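Local coordinates for CRISPR-associated protein,CRISPR-associated endonuclease Cas9 (Corynebacterium diphtheriae, PDB 6JOO), which is an RNA-guided endonuclease that, as the whole protein, cleaves invading DNA matched by its guide RNA in bacterial adaptive immunity, at residues A[653-667]-A[736-750]. Residues are numbered along the deposited sequence; the frame is centred on the assembly and turned at random.
Sequences RLGNGSAHKETIGKL and IALRGGYAELGSSFH. With nucleotides of chain D; nucleotides of chain B.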
# COMPACT_ATOMS: atom_id res chain seq x y z
N ARG A 653 4.37 -13.60 -8.51
CA ARG A 653 5.64 -12.94 -8.25
C ARG A 653 6.11 -13.25 -6.83
O ARG A 653 5.34 -13.64 -5.96
CB ARG A 653 5.52 -11.43 -8.45
CG ARG A 653 4.53 -10.76 -7.53
CD ARG A 653 4.19 -9.37 -8.03
NE ARG A 653 3.74 -9.38 -9.42
CZ ARG A 653 3.35 -8.30 -10.08
NH1 ARG A 653 3.35 -7.13 -9.47
NH2 ARG A 653 2.96 -8.39 -11.34
N LEU A 654 7.41 -13.04 -6.60
CA LEU A 654 8.01 -13.47 -5.34
C LEU A 654 7.57 -12.57 -4.19
O LEU A 654 7.34 -13.05 -3.07
CB LEU A 654 9.53 -13.47 -5.45
CG LEU A 654 10.27 -13.89 -4.18
CD1 LEU A 654 9.78 -15.25 -3.71
CD2 LEU A 654 11.77 -13.92 -4.42
N GLY A 655 7.45 -11.27 -4.45
CA GLY A 655 7.11 -10.34 -3.39
C GLY A 655 5.65 -10.45 -3.00
O GLY A 655 4.76 -10.47 -3.86
N ASN A 656 5.39 -10.50 -1.70
CA ASN A 656 4.03 -10.66 -1.21
C ASN A 656 4.04 -10.17 0.24
O ASN A 656 4.11 -10.95 1.19
CB ASN A 656 3.54 -12.10 -1.31
CG ASN A 656 2.13 -12.28 -0.79
OD1 ASN A 656 1.37 -11.33 -0.61
ND2 ASN A 656 1.76 -13.53 -0.58
N GLY A 657 3.99 -8.85 0.40
CA GLY A 657 3.89 -8.23 1.71
C GLY A 657 5.13 -8.43 2.55
O GLY A 657 6.24 -8.66 2.06
N SER A 658 4.93 -8.33 3.87
CA SER A 658 6.03 -8.55 4.79
C SER A 658 6.42 -10.02 4.78
O SER A 658 5.57 -10.92 4.72
CB SER A 658 5.63 -8.11 6.20
OG SER A 658 4.39 -8.67 6.59
N ALA A 659 7.73 -10.27 4.78
CA ALA A 659 8.24 -11.61 4.57
C ALA A 659 8.29 -12.44 5.84
O ALA A 659 8.56 -13.64 5.75
CB ALA A 659 9.63 -11.54 3.95
N HIS A 660 8.04 -11.85 7.00
CA HIS A 660 8.06 -12.57 8.26
C HIS A 660 7.28 -11.77 9.29
O HIS A 660 6.94 -10.60 9.07
CB HIS A 660 9.49 -12.84 8.73
CG HIS A 660 10.31 -11.61 8.95
ND1 HIS A 660 10.04 -10.70 9.96
CD2 HIS A 660 11.39 -11.13 8.30
CE1 HIS A 660 10.92 -9.72 9.91
NE2 HIS A 660 11.75 -9.95 8.92
N LYS A 661 7.00 -12.41 10.43
CA LYS A 661 6.30 -11.72 11.51
C LYS A 661 7.21 -10.68 12.15
O LYS A 661 8.44 -10.75 12.08
CB LYS A 661 5.82 -12.73 12.55
CG LYS A 661 4.62 -13.56 12.09
CD LYS A 661 4.01 -14.35 13.24
CE LYS A 661 2.73 -15.05 12.82
NZ LYS A 661 1.70 -14.10 12.30
N GLU A 662 6.58 -9.69 12.78
CA GLU A 662 7.30 -8.52 13.27
C GLU A 662 7.83 -8.69 14.69
O GLU A 662 8.74 -7.94 15.08
CB GLU A 662 6.40 -7.28 13.20
CG GLU A 662 5.89 -6.96 11.80
CD GLU A 662 4.85 -5.85 11.78
OE1 GLU A 662 4.37 -5.48 12.87
OE2 GLU A 662 4.52 -5.36 10.69
N THR A 663 7.30 -9.63 15.46
CA THR A 663 7.75 -9.82 16.83
C THR A 663 9.04 -10.63 16.87
O THR A 663 9.19 -11.62 16.15
CB THR A 663 6.66 -10.51 17.65
OG1 THR A 663 5.40 -9.84 17.44
CG2 THR A 663 6.99 -10.47 19.13
N ILE A 664 9.97 -10.19 17.71
CA ILE A 664 11.28 -10.82 17.85
C ILE A 664 11.34 -11.50 19.21
O ILE A 664 11.00 -10.90 20.23
CB ILE A 664 12.42 -9.80 17.69
CG1 ILE A 664 12.24 -8.99 16.40
CG2 ILE A 664 13.77 -10.50 17.69
CD1 ILE A 664 13.23 -7.87 16.25
N GLY A 665 11.78 -12.76 19.22
CA GLY A 665 11.87 -13.51 20.45
C GLY A 665 13.29 -13.89 20.80
O GLY A 665 14.17 -13.90 19.94
N LYS A 666 13.54 -14.21 22.07
CA LYS A 666 14.88 -14.60 22.49
C LYS A 666 15.24 -15.95 21.90
O LYS A 666 14.43 -16.88 21.89
CB LYS A 666 14.98 -14.65 24.01
CG LYS A 666 14.79 -13.31 24.72
CD LYS A 666 14.62 -13.52 26.22
CE LYS A 666 14.62 -12.21 26.99
NZ LYS A 666 15.98 -11.59 27.03
N LEU A 667 16.46 -16.05 21.39
CA LEU A 667 16.96 -17.32 20.88
C LEU A 667 17.35 -18.23 22.04
O LEU A 667 17.52 -17.79 23.18
CB LEU A 667 18.16 -17.08 19.96
CG LEU A 667 18.39 -18.09 18.84
CD1 LEU A 667 17.20 -18.13 17.91
CD2 LEU A 667 19.65 -17.74 18.08
N ILE A 736 13.63 -17.45 11.18
CA ILE A 736 14.94 -16.99 10.72
C ILE A 736 15.61 -16.25 11.87
O ILE A 736 14.94 -15.58 12.66
CB ILE A 736 14.82 -16.07 9.49
CG1 ILE A 736 13.77 -14.99 9.74
CG2 ILE A 736 14.50 -16.88 8.24
CD1 ILE A 736 13.68 -13.94 8.66
N ALA A 737 16.93 -16.36 11.95
CA ALA A 737 17.70 -15.55 12.88
C ALA A 737 17.70 -14.10 12.41
O ALA A 737 18.03 -13.82 11.26
CB ALA A 737 19.12 -16.08 13.00
N LEU A 738 17.33 -13.19 13.30
CA LEU A 738 17.12 -11.80 12.89
C LEU A 738 17.31 -10.89 14.09
O LEU A 738 16.66 -11.07 15.12
CB LEU A 738 15.72 -11.64 12.32
CG LEU A 738 15.25 -10.22 12.00
CD1 LEU A 738 16.10 -9.61 10.90
CD2 LEU A 738 13.79 -10.23 11.62
N ARG A 739 18.21 -9.91 13.94
CA ARG A 739 18.40 -8.86 14.94
C ARG A 739 18.73 -9.45 16.31
O ARG A 739 18.15 -9.08 17.33
CB ARG A 739 17.17 -7.95 15.02
CG ARG A 739 16.79 -7.34 13.69
CD ARG A 739 15.49 -6.59 13.81
NE ARG A 739 14.75 -6.56 12.55
CZ ARG A 739 13.48 -6.20 12.45
NH1 ARG A 739 12.80 -5.84 13.53
NH2 ARG A 739 12.88 -6.21 11.26
N GLY A 740 19.66 -10.39 16.33
CA GLY A 740 20.05 -11.07 17.56
C GLY A 740 19.15 -12.20 18.00
O GLY A 740 19.64 -13.26 18.41
N GLY A 741 17.84 -12.00 17.93
CA GLY A 741 16.90 -13.03 18.29
C GLY A 741 16.41 -13.81 17.09
O GLY A 741 17.21 -14.28 16.27
N TYR A 742 15.09 -13.96 16.97
CA TYR A 742 14.49 -14.69 15.87
C TYR A 742 13.08 -14.17 15.64
O TYR A 742 12.53 -13.44 16.47
CB TYR A 742 14.47 -16.20 16.14
CG TYR A 742 13.34 -16.64 17.03
CD1 TYR A 742 13.42 -16.49 18.41
CD2 TYR A 742 12.19 -17.21 16.50
CE1 TYR A 742 12.38 -16.90 19.24
CE2 TYR A 742 11.15 -17.62 17.32
CZ TYR A 742 11.25 -17.46 18.68
OH TYR A 742 10.22 -17.86 19.50
N ALA A 743 12.50 -14.56 14.51
CA ALA A 743 11.12 -14.21 14.20
C ALA A 743 10.53 -15.33 13.35
O ALA A 743 11.23 -15.95 12.55
CB ALA A 743 11.03 -12.87 13.48
N GLU A 744 9.24 -15.58 13.53
CA GLU A 744 8.57 -16.64 12.80
C GLU A 744 8.24 -16.18 11.38
O GLU A 744 7.86 -15.03 11.15
CB GLU A 744 7.29 -17.07 13.53
CG GLU A 744 7.53 -17.78 14.86
CD GLU A 744 6.25 -18.34 15.46
OE1 GLU A 744 5.18 -18.20 14.84
OE2 GLU A 744 6.32 -18.93 16.56
N LEU A 745 8.38 -17.11 10.43
CA LEU A 745 8.11 -16.81 9.03
C LEU A 745 6.63 -16.55 8.76
O LEU A 745 6.31 -15.86 7.78
CB LEU A 745 8.61 -17.94 8.15
CG LEU A 745 10.11 -18.22 8.24
CD1 LEU A 745 10.49 -19.43 7.41
CD2 LEU A 745 10.88 -16.99 7.80
N GLY A 746 5.73 -17.09 9.58
CA GLY A 746 4.32 -16.82 9.38
C GLY A 746 3.76 -17.54 8.16
O GLY A 746 4.27 -18.58 7.73
N SER A 747 2.69 -16.98 7.60
CA SER A 747 2.03 -17.55 6.43
C SER A 747 2.68 -17.11 5.12
O SER A 747 2.03 -17.14 4.07
CB SER A 747 0.55 -17.16 6.42
OG SER A 747 0.39 -15.76 6.35
N SER A 748 3.96 -16.74 5.15
CA SER A 748 4.65 -16.18 3.99
C SER A 748 5.09 -17.29 3.03
O SER A 748 6.27 -17.47 2.73
CB SER A 748 5.83 -15.34 4.45
OG SER A 748 6.74 -16.11 5.22
N PHE A 749 4.11 -18.04 2.54
CA PHE A 749 4.35 -19.04 1.51
C PHE A 749 4.09 -18.43 0.14
O PHE A 749 3.03 -17.85 -0.10
CB PHE A 749 3.44 -20.26 1.70
CG PHE A 749 3.55 -20.90 3.04
CD1 PHE A 749 4.70 -21.56 3.42
CD2 PHE A 749 2.48 -20.86 3.92
CE1 PHE A 749 4.79 -22.16 4.66
CE2 PHE A 749 2.56 -21.46 5.16
CZ PHE A 749 3.72 -22.11 5.54
N HIS A 750 5.07 -18.56 -0.75
CA HIS A 750 4.86 -18.12 -2.13
C HIS A 750 3.97 -19.11 -2.87
O HIS A 750 2.92 -18.75 -3.40
CB HIS A 750 6.19 -17.95 -2.84
CG HIS A 750 6.06 -17.69 -4.30
ND1 HIS A 750 6.33 -18.65 -5.26
CD2 HIS A 750 5.65 -16.59 -4.98
CE1 HIS A 750 6.11 -18.15 -6.46
NE2 HIS A 750 5.70 -16.90 -6.32
P DG D 9 3.61 -10.06 14.43
OP1 DG D 9 3.87 -9.60 13.05
OP2 DG D 9 4.57 -10.96 15.10
O5' DG D 9 3.40 -8.80 15.39
C5' DG D 9 2.73 -7.63 14.93
C4' DG D 9 2.42 -6.70 16.09
O4' DG D 9 3.65 -6.26 16.69
C3' DG D 9 1.68 -5.43 15.71
O3' DG D 9 0.29 -5.67 15.75
C2' DG D 9 2.10 -4.45 16.81
C1' DG D 9 3.50 -4.95 17.20
N9 DG D 9 4.58 -4.12 16.68
C8 DG D 9 5.34 -4.36 15.56
N7 DG D 9 6.24 -3.44 15.35
C5 DG D 9 6.07 -2.54 16.39
C6 DG D 9 6.76 -1.34 16.69
O6 DG D 9 7.69 -0.82 16.06
N1 DG D 9 6.26 -0.73 17.84
C2 DG D 9 5.22 -1.22 18.60
N2 DG D 9 4.88 -0.50 19.67
N3 DG D 9 4.57 -2.34 18.33
C4 DG D 9 5.04 -2.95 17.22
P U B 23 12.09 -9.09 23.97
OP1 U B 23 11.75 -10.40 24.60
OP2 U B 23 12.24 -7.88 24.81
O5' U B 23 13.43 -9.29 23.14
C5' U B 23 13.58 -10.38 22.24
C4' U B 23 14.73 -10.15 21.30
O4' U B 23 14.49 -8.96 20.50
C3' U B 23 16.08 -9.88 21.95
O3' U B 23 16.73 -11.05 22.39
C2' U B 23 16.83 -9.14 20.85
O2' U B 23 17.31 -10.05 19.87
C1' U B 23 15.71 -8.31 20.22
N1 U B 23 15.66 -6.94 20.78
C2 U B 23 16.60 -6.02 20.33
O2 U B 23 17.45 -6.29 19.50
N3 U B 23 16.49 -4.77 20.89
C4 U B 23 15.57 -4.35 21.83
O4 U B 23 15.61 -3.19 22.24
C5 U B 23 14.64 -5.36 22.24
C6 U B 23 14.72 -6.59 21.71
P A B 49 13.66 -1.57 8.60
OP1 A B 49 14.69 -0.51 8.81
OP2 A B 49 12.31 -1.18 8.14
O5' A B 49 14.27 -2.62 7.58
C5' A B 49 13.43 -3.55 6.91
C4' A B 49 13.35 -4.87 7.63
O4' A B 49 11.98 -5.34 7.56
C3' A B 49 14.19 -6.00 7.04
O3' A B 49 15.49 -6.02 7.60
C2' A B 49 13.38 -7.26 7.36
O2' A B 49 13.72 -7.76 8.65
C1' A B 49 11.95 -6.74 7.41
N9 A B 49 11.15 -7.07 6.21
C8 A B 49 10.01 -7.85 6.19
N7 A B 49 9.47 -7.98 5.00
C5 A B 49 10.31 -7.25 4.18
C6 A B 49 10.28 -7.00 2.79
N6 A B 49 9.35 -7.47 1.96
N1 A B 49 11.25 -6.22 2.27
C2 A B 49 12.18 -5.75 3.10
N3 A B 49 12.32 -5.91 4.42
C4 A B 49 11.34 -6.68 4.91
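The His660 ring carries C8 of A49 of the sgRNA, chain B, over one face and has O2' of the same nucleotide and Arg739 NH2 at its edge, while Leu738 CD2, Ile736 CD1 and Ala743 CB approach obliquely. That O2' also lies at the edge of the Arg739 guanidinium; Lys666 O meets the Tyr742 ring edge, and Arg653 O that of His750. Both segments lie in the Cas9 beta-hairpin domain of this engineered fusion chain: strands 735-738 and 741-744 join through a type I' turn, Leu738 to Gly741, and 653-667 runs alongside. Evidence for pairing is one antiparallel hydrogen-bonded pair: Gly665 N donates to Tyr742 O (2.9 Å, 161°) and Tyr742 N returns a weak bond to Gly665 O. Farther along, Lys661 N reaches Glu744 O (2.8 Å). With chi1 at 60°, CG of His660 sits between its backbone N and carbonyl carbon; ND1 donates to Lys661 O (2.7 Å), NE2 is hydrogen-bonded to O2' of A49 (3.0 Å), and bonds at both nitrogens hold the ring's rotation. Arg739 NH2 donates to that same O2' (3.1 Å); the Ile664 side chain crosses that of Arg739 at about a right angle, CD1 3.4 Å from NH1. On DG9 of the DNA, chain D, Glu662 N donates to OP1, and Thr663 N and OG1 to OP2, OG1 2.7 Å from OP2.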